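Local coordinates for protein aspartate aminotransferase (Thermotoga maritima, PDB 1O4S) that catalyses the reversible, pyridoxal 5'-phosphate-dependent transfer of an amino group from L-aspartate to 2-oxoglutarate, giving oxaloacetate and L-glutamate, as a homodimer, at residues D42-D52 / S367-A378; N159-V167 / V189-L199. All coordinates share one frame; numbering follows the deposited sequence.

Contact 1: D42-D52 / S367-A378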
loop_
_atom_site.group_PDB
_atom_site.type_symbol
_atom_site.label_atom_id
_atom_site.label_comp_id
_atom_site.label_asym_id
_atom_site.label_seq_id
_atom_site.Cartn_x
_atom_site.Cartn_y
_atom_site.Cartn_z
ATOM N N ASP B 42 -26.611 -23.960 -2.207
ATOM C CA ASP B 42 -25.975 -23.850 -3.519
ATOM C C ASP B 42 -26.087 -22.420 -4.047
ATOM O O ASP B 42 -26.902 -22.122 -4.932
ATOM C CB ASP B 42 -26.584 -24.849 -4.519
ATOM C CG ASP B 42 -25.842 -24.857 -5.860
ATOM O OD1 ASP B 42 -24.632 -24.443 -5.915
ATOM O OD2 ASP B 42 -26.413 -25.241 -6.906
ATOM N N VAL B 43 -25.257 -21.546 -3.492
ATOM C CA VAL B 43 -25.257 -20.142 -3.879
ATOM C C VAL B 43 -24.441 -19.977 -5.159
ATOM O O VAL B 43 -23.268 -20.348 -5.189
ATOM C CB VAL B 43 -24.638 -19.239 -2.769
ATOM C CG1 VAL B 43 -24.357 -17.832 -3.284
ATOM C CG2 VAL B 43 -25.552 -19.199 -1.536
ATOM N N ILE B 44 -25.064 -19.442 -6.206
ATOM C CA ILE B 44 -24.337 -18.989 -7.374
ATOM C C ILE B 44 -24.040 -17.502 -7.160
ATOM O O ILE B 44 -24.935 -16.672 -7.099
ATOM C CB ILE B 44 -25.117 -19.255 -8.689
ATOM C CG1 ILE B 44 -25.545 -20.731 -8.786
ATOM C CG2 ILE B 44 -24.261 -18.883 -9.899
ATOM C CD1 ILE B 44 -26.694 -20.968 -9.750
ATOM N N ASN B 45 -22.762 -17.184 -7.044
ATOM C CA ASN B 45 -22.319 -15.866 -6.635
ATOM C C ASN B 45 -21.822 -15.127 -7.849
ATOM O O ASN B 45 -20.731 -15.379 -8.320
ATOM C CB ASN B 45 -21.198 -15.958 -5.579
ATOM C CG ASN B 45 -20.926 -14.602 -4.888
ATOM O OD1 ASN B 45 -20.809 -13.574 -5.551
ATOM N ND2 ASN B 45 -20.873 -14.607 -3.547
ATOM N N LEU B 46 -22.631 -14.198 -8.324
ATOM C CA LEU B 46 -22.309 -13.386 -9.477
ATOM C C LEU B 46 -21.934 -11.952 -9.105
ATOM O O LEU B 46 -22.259 -11.007 -9.838
ATOM C CB LEU B 46 -23.511 -13.393 -10.409
ATOM C CG LEU B 46 -23.933 -14.820 -10.727
ATOM C CD1 LEU B 46 -25.130 -14.785 -11.634
ATOM C CD2 LEU B 46 -22.759 -15.624 -11.325
ATOM N N THR B 47 -21.225 -11.797 -7.991
ATOM C CA THR B 47 -20.756 -10.476 -7.544
ATOM C C THR B 47 -19.274 -10.218 -7.760
ATOM O O THR B 47 -18.820 -9.115 -7.487
ATOM C CB THR B 47 -21.032 -10.254 -6.035
ATOM O OG1 THR B 47 -20.290 -11.192 -5.231
ATOM C CG2 THR B 47 -22.520 -10.476 -5.692
ATOM N N ALA B 48 -18.517 -11.212 -8.234
ATOM C CA ALA B 48 -17.065 -11.093 -8.272
ATOM C C ALA B 48 -16.578 -9.885 -9.054
ATOM O O ALA B 48 -17.116 -9.552 -10.107
ATOM C CB ALA B 48 -16.408 -12.384 -8.805
ATOM N N GLY B 49 -15.568 -9.229 -8.496
ATOM C CA GLY B 49 -14.792 -8.234 -9.200
ATOM C C GLY B 49 -13.461 -8.725 -9.746
ATOM O O GLY B 49 -12.575 -7.892 -10.018
ATOM N N GLU B 50 -13.292 -10.051 -9.897
ATOM C CA GLU B 50 -12.039 -10.631 -10.409
ATOM C C GLU B 50 -12.303 -11.816 -11.320
ATOM O O GLU B 50 -13.227 -12.573 -11.062
ATOM C CB GLU B 50 -11.102 -11.099 -9.260
ATOM C CG GLU B 50 -11.608 -12.297 -8.464
ATOM C CD GLU B 50 -10.902 -12.502 -7.140
ATOM O OE1 GLU B 50 -9.700 -12.153 -7.037
ATOM O OE2 GLU B 50 -11.561 -13.045 -6.209
ATOM N N PRO B 51 -11.447 -12.007 -12.333
ATOM C CA PRO B 51 -11.612 -13.146 -13.233
ATOM C C PRO B 51 -11.470 -14.479 -12.504
ATOM O O PRO B 51 -10.776 -14.605 -11.482
ATOM C CB PRO B 51 -10.534 -12.919 -14.314
ATOM C CG PRO B 51 -10.157 -11.485 -14.182
ATOM C CD PRO B 51 -10.303 -11.159 -12.725
ATOM N N ASP B 52 -12.163 -15.474 -13.009
ATOM C CA ASP B 52 -12.119 -16.819 -12.439
ATOM C C ASP B 52 -11.054 -17.690 -13.141
ATOM O O ASP B 52 -11.289 -18.849 -13.453
ATOM C CB ASP B 52 -13.508 -17.464 -12.556
ATOM C CG ASP B 52 -14.007 -17.537 -14.003
ATOM O OD1 ASP B 52 -13.854 -16.556 -14.750
ATOM O OD2 ASP B 52 -14.595 -18.524 -14.472
ATOM N N SER B 367 -21.938 -10.205 -12.513
ATOM C CA SER B 367 -20.614 -10.518 -13.036
ATOM C C SER B 367 -20.694 -11.824 -13.753
ATOM O O SER B 367 -21.355 -12.767 -13.278
ATOM C CB SER B 367 -19.572 -10.651 -11.908
ATOM O OG SER B 367 -19.533 -9.447 -11.185
ATOM N N PHE B 368 -20.031 -11.904 -14.892
ATOM C CA PHE B 368 -19.987 -13.174 -15.590
ATOM C C PHE B 368 -18.568 -13.792 -15.601
ATOM O O PHE B 368 -18.075 -14.310 -16.623
ATOM C CB PHE B 368 -20.653 -13.093 -16.966
ATOM C CG PHE B 368 -20.237 -11.934 -17.806
ATOM C CD1 PHE B 368 -19.125 -12.021 -18.637
ATOM C CD2 PHE B 368 -21.000 -10.762 -17.817
ATOM C CE1 PHE B 368 -18.779 -10.975 -19.459
ATOM C CE2 PHE B 368 -20.652 -9.714 -18.622
ATOM C CZ PHE B 368 -19.533 -9.824 -19.452
ATOM N N ALA B 369 -17.931 -13.717 -14.433
ATOM C CA ALA B 369 -16.678 -14.432 -14.188
ATOM C C ALA B 369 -17.036 -15.782 -13.576
ATOM O O ALA B 369 -16.565 -16.150 -12.506
ATOM C CB ALA B 369 -15.726 -13.610 -13.293
ATOM N N THR B 370 -17.922 -16.500 -14.257
ATOM C CA THR B 370 -18.207 -17.898 -13.968
ATOM C C THR B 370 -18.603 -18.638 -15.242
ATOM O O THR B 370 -18.833 -18.040 -16.290
ATOM C CB THR B 370 -19.284 -18.086 -12.850
ATOM O OG1 THR B 370 -20.599 -18.053 -13.397
ATOM C CG2 THR B 370 -19.330 -16.931 -11.867
ATOM N N SER B 371 -18.650 -19.958 -15.141
ATOM C CA SER B 371 -18.903 -20.793 -16.295
ATOM C C SER B 371 -20.296 -20.549 -16.900
ATOM O O SER B 371 -21.234 -20.147 -16.202
ATOM C CB SER B 371 -18.755 -22.246 -15.897
ATOM O OG SER B 371 -19.670 -22.547 -14.878
ATOM N N ILE B 372 -20.410 -20.800 -18.207
ATOM C CA ILE B 372 -21.692 -20.738 -18.886
ATOM C C ILE B 372 -22.690 -21.635 -18.190
ATOM O O ILE B 372 -23.865 -21.278 -18.082
ATOM C CB ILE B 372 -21.550 -21.049 -20.400
ATOM C CG1 ILE B 372 -20.988 -19.809 -21.088
ATOM C CG2 ILE B 372 -22.914 -21.399 -21.034
ATOM C CD1 ILE B 372 -20.834 -19.935 -22.559
ATOM N N GLU B 373 -22.201 -22.752 -17.655
ATOM C CA GLU B 373 -23.039 -23.711 -16.937
ATOM C C GLU B 373 -23.733 -23.066 -15.729
ATOM O O GLU B 373 -24.936 -23.196 -15.534
ATOM C CB GLU B 373 -22.200 -24.911 -16.465
ATOM C CG GLU B 373 -23.039 -25.995 -15.777
ATOM C CD GLU B 373 -22.218 -27.139 -15.170
ATOM O OE1 GLU B 373 -20.988 -26.993 -15.062
ATOM O OE2 GLU B 373 -22.815 -28.190 -14.798
ATOM N N ARG B 374 -22.942 -22.398 -14.917
ATOM C CA ARG B 374 -23.441 -21.762 -13.709
ATOM C C ARG B 374 -24.279 -20.535 -14.037
ATOM O O ARG B 374 -25.277 -20.288 -13.376
ATOM C CB ARG B 374 -22.281 -21.371 -12.793
ATOM C CG ARG B 374 -21.533 -22.553 -12.240
ATOM C CD ARG B 374 -22.290 -23.308 -11.174
ATOM N NE ARG B 374 -22.043 -22.746 -9.837
ATOM C CZ ARG B 374 -22.765 -23.035 -8.745
ATOM N NH1 ARG B 374 -23.807 -23.861 -8.823
ATOM N NH2 ARG B 374 -22.447 -22.467 -7.579
ATOM N N LEU B 375 -23.841 -19.773 -15.042
ATOM C CA LEU B 375 -24.600 -18.647 -15.554
ATOM C C LEU B 375 -25.981 -19.085 -16.043
ATOM O O LEU B 375 -26.956 -18.376 -15.856
ATOM C CB LEU B 375 -23.848 -17.952 -16.681
ATOM C CG LEU B 375 -22.627 -17.107 -16.295
ATOM C CD1 LEU B 375 -21.912 -16.715 -17.556
ATOM C CD2 LEU B 375 -23.043 -15.879 -15.533
ATOM N N THR B 376 -26.045 -20.254 -16.674
ATOM C CA THR B 376 -27.290 -20.769 -17.202
ATOM C C THR B 376 -28.246 -21.066 -16.075
ATOM O O THR B 376 -29.432 -20.753 -16.173
ATOM C CB THR B 376 -27.071 -22.056 -18.016
ATOM O OG1 THR B 376 -26.272 -21.776 -19.164
ATOM C CG2 THR B 376 -28.395 -22.534 -18.619
ATOM N N GLU B 377 -27.741 -21.714 -15.036
ATOM C CA GLU B 377 -28.556 -22.042 -13.882
ATOM C C GLU B 377 -28.991 -20.761 -13.173
ATOM O O GLU B 377 -30.131 -20.672 -12.760
ATOM C CB GLU B 377 -27.803 -22.942 -12.888
ATOM C CG GLU B 377 -28.636 -24.111 -12.370
ATOM C CD GLU B 377 -29.303 -23.886 -11.028
ATOM O OE1 GLU B 377 -28.512 -23.722 -10.067
ATOM O OE2 GLU B 377 -30.586 -23.931 -10.929
ATOM N N ALA B 378 -28.091 -19.782 -13.036
ATOM C CA ALA B 378 -28.436 -18.535 -12.345
ATOM C C ALA B 378 -29.493 -17.778 -13.125
ATOM O O ALA B 378 -30.443 -17.283 -12.539
ATOM C CB ALA B 378 -27.211 -17.651 -12.118
#
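In the small domain of this class-I (fold-type I) aminotransferase, strand 44-45 is an outermost strand of the mixed sheet, beside strand 350-354; Ile44 from it and Leu46 just after it lie against the start of the C-terminal helix 372-386. Leu46 is the hydrophobic centre: CD1 rests on Ala378 CB at 3.6 Å, while CD2 touches Thr370 CG2 and, more loosely, Leu375 CD2. Ile44 lies against the helix at Arg374, Glu377 and Ala378, its CG2 against Ala378 CB and its CD1 at the carboxylate end of Glu377. With CG1 turned beside the backbone N (chi1 -53°), the same isoleucine lays that carbon over one face of the Arg374 guanidinium, toward its rim. Arg374 arrives there by bending at chi2 and chi3, and its plane is turned 19° from that of the Asp42 carboxylate. NH1 meets the syn lone pair of Asp42 OD1 at 3.1 Å in a salt bridge; the second bond, from Arg374 NH2 to the same oxygen, is weak. Glu377, whose OE1 stands 4.1 Å from Asp42 OD2, has its own salt bridge to Arg381, which probably eases the nearness of the two acids. At the helix start, Ser371 is the N-cap, its OG accepting from Arg374 N. Farther along, 47-52 runs toward the active site, where Gly49 probably binds L-aspartate, as in related enzymes. Asp52 CB lies 3.3 Å from Ala369 O, and its OD2 makes a salt bridge with Arg305; Pro51 O accepts from Lys73 of the second subunit. Two bonds tie Ser367, which lies close to Arg365, to the 46-48 backbone: its N donates to Leu46 O at 2.8 Å, and its OG gives a short bond of 2.6 Å to Ala48 O.

Contact 2: N159-V167 / V189-L199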
loop_
_atom_site.group_PDB
_atom_site.type_symbol
_atom_site.label_atom_id
_atom_site.label_comp_id
_atom_site.label_asym_id
_atom_site.label_seq_id
_atom_site.Cartn_x
_atom_site.Cartn_y
_atom_site.Cartn_z
ATOM N N ASN B 159 -27.030 5.254 -23.076
ATOM C CA ASN B 159 -26.025 4.188 -23.089
ATOM C C ASN B 159 -24.903 4.420 -22.071
ATOM O O ASN B 159 -23.757 4.002 -22.274
ATOM C CB ASN B 159 -25.427 3.989 -24.500
ATOM C CG ASN B 159 -26.480 3.639 -25.572
ATOM O OD1 ASN B 159 -26.390 4.122 -26.711
ATOM N ND2 ASN B 159 -27.467 2.801 -25.217
ATOM N N PHE B 160 -25.262 5.084 -20.971
ATOM C CA PHE B 160 -24.332 5.526 -19.931
ATOM C C PHE B 160 -23.140 6.338 -20.454
ATOM O O PHE B 160 -22.051 6.307 -19.881
ATOM C CB PHE B 160 -23.870 4.329 -19.102
ATOM C CG PHE B 160 -24.965 3.701 -18.305
ATOM C CD1 PHE B 160 -25.361 2.394 -18.545
ATOM C CD2 PHE B 160 -25.599 4.411 -17.296
ATOM C CE1 PHE B 160 -26.364 1.795 -17.770
ATOM C CE2 PHE B 160 -26.606 3.828 -16.532
ATOM C CZ PHE B 160 -26.987 2.507 -16.779
ATOM N N GLN B 161 -23.367 7.089 -21.527
ATOM C CA GLN B 161 -22.341 7.951 -22.105
ATOM C C GLN B 161 -22.424 9.331 -21.458
ATOM O O GLN B 161 -23.503 9.928 -21.383
ATOM C CB GLN B 161 -22.493 8.084 -23.623
ATOM C CG GLN B 161 -22.396 6.766 -24.393
ATOM C CD GLN B 161 -21.009 6.134 -24.292
ATOM O OE1 GLN B 161 -20.000 6.845 -24.316
ATOM N NE2 GLN B 161 -20.964 4.810 -24.188
ATOM N N PRO B 162 -21.294 9.811 -20.950
ATOM C CA PRO B 162 -21.226 11.145 -20.365
ATOM C C PRO B 162 -21.338 12.240 -21.426
ATOM O O PRO B 162 -20.930 12.071 -22.588
ATOM C CB PRO B 162 -19.868 11.164 -19.692
ATOM C CG PRO B 162 -19.091 10.085 -20.323
ATOM C CD PRO B 162 -20.003 9.111 -20.888
ATOM N N SER B 163 -21.922 13.355 -21.002
ATOM C CA SER B 163 -22.170 14.495 -21.856
ATOM C C SER B 163 -21.028 15.501 -21.676
ATOM O O SER B 163 -20.823 16.033 -20.588
ATOM C CB SER B 163 -23.524 15.095 -21.506
ATOM O OG SER B 163 -23.678 16.352 -22.124
ATOM N N LEU B 164 -20.267 15.715 -22.741
ATOM C CA LEU B 164 -19.099 16.587 -22.714
ATOM C C LEU B 164 -19.519 18.024 -22.468
ATOM O O LEU B 164 -18.871 18.813 -21.753
ATOM C CB LEU B 164 -18.417 16.506 -24.062
ATOM C CG LEU B 164 -17.097 17.228 -24.261
ATOM C CD1 LEU B 164 -16.018 16.557 -23.427
ATOM C CD2 LEU B 164 -16.752 17.232 -25.777
ATOM N N GLU B 165 -20.631 18.329 -23.111
ATOM C CA GLU B 165 -21.313 19.592 -23.014
ATOM C C GLU B 165 -21.568 19.897 -21.521
ATOM O O GLU B 165 -21.128 20.922 -21.006
ATOM C CB GLU B 165 -22.614 19.488 -23.862
ATOM C CG GLU B 165 -22.446 18.820 -25.276
ATOM C CD GLU B 165 -22.358 17.252 -25.339
ATOM O OE1 GLU B 165 -23.124 16.519 -24.673
ATOM O OE2 GLU B 165 -21.534 16.724 -26.119
ATOM N N GLU B 166 -22.214 18.949 -20.838
ATOM C CA GLU B 166 -22.553 19.015 -19.404
ATOM C C GLU B 166 -21.347 19.006 -18.476
ATOM O O GLU B 166 -21.432 19.492 -17.352
ATOM C CB GLU B 166 -23.508 17.849 -19.066
ATOM C CG GLU B 166 -23.628 17.389 -17.606
ATOM C CD GLU B 166 -24.792 16.404 -17.400
ATOM O OE1 GLU B 166 -25.887 16.654 -17.971
ATOM O OE2 GLU B 166 -24.638 15.389 -16.676
ATOM N N VAL B 167 -20.230 18.444 -18.934
ATOM C CA VAL B 167 -19.001 18.418 -18.143
ATOM C C VAL B 167 -18.356 19.804 -18.099
ATOM O O VAL B 167 -17.901 20.246 -17.038
ATOM C CB VAL B 167 -17.975 17.370 -18.672
ATOM C CG1 VAL B 167 -16.588 17.580 -18.067
ATOM C CG2 VAL B 167 -18.464 15.945 -18.382
ATOM N N VAL B 189 -19.709 -0.354 -20.333
ATOM C CA VAL B 189 -19.645 0.479 -21.521
ATOM C C VAL B 189 -18.231 0.985 -21.746
ATOM O O VAL B 189 -17.387 0.990 -20.848
ATOM C CB VAL B 189 -20.627 1.681 -21.522
ATOM C CG1 VAL B 189 -22.059 1.196 -21.300
ATOM C CG2 VAL B 189 -20.197 2.773 -20.499
ATOM N N VAL B 190 -18.017 1.419 -22.982
ATOM C CA VAL B 190 -16.767 1.938 -23.461
ATOM C C VAL B 190 -17.102 3.336 -23.984
ATOM O O VAL B 190 -18.023 3.515 -24.768
ATOM C CB VAL B 190 -16.266 1.005 -24.564
ATOM C CG1 VAL B 190 -15.521 1.738 -25.641
ATOM C CG2 VAL B 190 -15.448 -0.143 -24.008
ATOM N N TYR B 191 -16.353 4.333 -23.546
ATOM C CA TYR B 191 -16.618 5.713 -23.907
ATOM C C TYR B 191 -16.219 6.017 -25.351
ATOM O O TYR B 191 -15.196 5.545 -25.835
ATOM C CB TYR B 191 -15.893 6.655 -22.945
ATOM C CG TYR B 191 -16.481 6.748 -21.542
ATOM C CD1 TYR B 191 -17.669 6.096 -21.192
ATOM C CD2 TYR B 191 -15.855 7.531 -20.565
ATOM C CE1 TYR B 191 -18.210 6.207 -19.879
ATOM C CE2 TYR B 191 -16.400 7.659 -19.261
ATOM C CZ TYR B 191 -17.569 6.993 -18.937
ATOM O OH TYR B 191 -18.117 7.119 -17.691
ATOM N N ARG B 192 -17.040 6.856 -25.995
ATOM C CA ARG B 192 -16.959 7.162 -27.404
ATOM C C ARG B 192 -15.728 8.014 -27.643
ATOM O O ARG B 192 -15.330 8.798 -26.788
ATOM C CB ARG B 192 -18.220 7.944 -27.854
ATOM C CG ARG B 192 -19.579 7.188 -27.743
ATOM C CD ARG B 192 -19.893 6.178 -28.914
ATOM N NE ARG B 192 -20.676 6.761 -30.023
ATOM C CZ ARG B 192 -21.038 6.111 -31.148
ATOM N NH1 ARG B 192 -20.693 4.838 -31.362
ATOM N NH2 ARG B 192 -21.751 6.744 -32.074
ATOM N N ARG B 193 -15.139 7.855 -28.818
ATOM C CA ARG B 193 -13.939 8.575 -29.194
ATOM C C ARG B 193 -14.164 10.097 -29.184
ATOM O O ARG B 193 -13.321 10.854 -28.731
ATOM C CB ARG B 193 -13.490 8.101 -30.583
ATOM C CG ARG B 193 -12.254 8.813 -31.102
ATOM C CD ARG B 193 -11.738 8.318 -32.441
ATOM N NE ARG B 193 -10.454 8.967 -32.736
ATOM C CZ ARG B 193 -9.236 8.423 -32.572
ATOM N NH1 ARG B 193 -9.081 7.161 -32.139
ATOM N NH2 ARG B 193 -8.156 9.158 -32.865
ATOM N N GLU B 194 -15.309 10.522 -29.708
ATOM C CA GLU B 194 -15.712 11.933 -29.769
ATOM C C GLU B 194 -15.729 12.607 -28.376
ATOM O O GLU B 194 -15.245 13.733 -28.203
ATOM C CB GLU B 194 -17.070 12.072 -30.516
ATOM C CG GLU B 194 -17.894 10.764 -30.703
ATOM C CD GLU B 194 -17.299 9.737 -31.708
ATOM O OE1 GLU B 194 -17.344 8.503 -31.441
ATOM O OE2 GLU B 194 -16.792 10.152 -32.787
ATOM N N PHE B 195 -16.256 11.898 -27.382
ATOM C CA PHE B 195 -16.243 12.373 -26.000
ATOM C C PHE B 195 -14.799 12.570 -25.475
ATOM O O PHE B 195 -14.479 13.614 -24.927
ATOM C CB PHE B 195 -17.042 11.419 -25.095
ATOM C CG PHE B 195 -16.913 11.732 -23.633
ATOM C CD1 PHE B 195 -17.754 12.665 -23.031
ATOM C CD2 PHE B 195 -15.934 11.112 -22.863
ATOM C CE1 PHE B 195 -17.613 12.975 -21.668
ATOM C CE2 PHE B 195 -15.793 11.407 -21.525
ATOM C CZ PHE B 195 -16.629 12.347 -20.916
ATOM N N LEU B 196 -13.937 11.577 -25.688
ATOM C CA LEU B 196 -12.566 11.577 -25.181
ATOM C C LEU B 196 -11.682 12.646 -25.814
ATOM O O LEU B 196 -10.922 13.300 -25.117
ATOM C CB LEU B 196 -11.933 10.176 -25.389
ATOM C CG LEU B 196 -12.684 9.045 -24.678
ATOM C CD1 LEU B 196 -12.093 7.685 -25.004
ATOM C CD2 LEU B 196 -12.676 9.293 -23.138
ATOM N N GLU B 197 -11.765 12.788 -27.136
ATOM C CA GLU B 197 -11.084 13.862 -27.884
ATOM C C GLU B 197 -11.484 15.230 -27.363
ATOM O O GLU B 197 -10.649 16.130 -27.237
ATOM C CB GLU B 197 -11.426 13.799 -29.395
ATOM C CG GLU B 197 -10.893 12.550 -30.085
ATOM C CD GLU B 197 -11.193 12.477 -31.573
ATOM O OE1 GLU B 197 -12.343 12.754 -32.003
ATOM O OE2 GLU B 197 -10.259 12.125 -32.319
ATOM N N GLY B 198 -12.774 15.377 -27.076
ATOM C CA GLY B 198 -13.310 16.610 -26.548
ATOM C C GLY B 198 -12.836 16.862 -25.135
ATOM O O GLY B 198 -12.545 17.997 -24.767
ATOM N N LEU B 199 -12.716 15.796 -24.343
ATOM C CA LEU B 199 -12.323 15.938 -22.957
ATOM C C LEU B 199 -10.855 16.370 -22.911
ATOM O O LEU B 199 -10.462 17.193 -22.107
ATOM C CB LEU B 199 -12.539 14.617 -22.222
ATOM C CG LEU B 199 -13.088 14.524 -20.793
ATOM C CD1 LEU B 199 -12.410 13.346 -20.107
ATOM C CD2 LEU B 199 -12.944 15.774 -19.967
HETATM O O HOH W 1 -20.599 6.281 -17.433
#
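Pro162 is the bump of this interface, set into the corner formed by two aromatic side chains of 189-199. Its CG sits over one face of the Phe195 ring, 3.6 Å from the centroid, and its CD over one face of the Tyr191 ring at 3.8 Å, so one pyrrolidine makes two CH-pi contacts. Both carbons are displaced toward the ring rims. Phe195 CG stands anti to the backbone N (chi1 172°), which swings the ring out from helix 193-206 toward the proline; Leu164 N and Ser163 C then lie at the edge of this ring. Next comes Leu164, whose two methyls lie side by side against the backbone: CD2 is 3.6 Å from Gly198 CA, with no side chain in the way, and CD1 packs near Leu199 N. The contact joins two helices of the large PLP-binding domain, 164-170 and 193-206, at their N-terminal ends, on the side of the seven-stranded sheet where Phe131 of strand 127-132 touches Pro162, Val167, Tyr191 and Phe195. Ser163 caps the first helix, its OG accepting from Glu166 N. Beside the proline, Gln161 bends at chi2 (-65°) and lays its amide along the 190-192 backbone. NE2 donates to Val190 O at 3.3 Å, reaching the carbonyl from above its plane, while OE1 takes a weak bond from Arg192 N. At the far end the Val189 methyls lie near backbone oxygens, CG1 at 3.4 Å from Asn159 O. A water at the edge of the Tyr191 ring, in its plane, links OH, 2.6 Å away, to Phe160 O, to which it donates.

How the contacts relate
Contact 2 is nested within the chain loop that contact 1 closes: 42-52 comes first, then 159-167 and 189-199, and finally 367-378. Their centres are 30 Å apart and their nearest atoms about 10 Å, without touching. Each is associated with a different sheet. Contact 1 brings segments from near the two ends of the chain together in the small domain, beside the four-stranded sheet of 44-45, 350-354, 363-367 and 328-332; contact 2 joins neighbouring elements on one side of the seven-stranded sheet of the large domain. Contact 1 includes part of the probable substrate site, whereas contact 2 lies farther from the cofactor, the Tyr191 side chain being about 10 Å from the bound PLP against about 7 Å for that of Glu50.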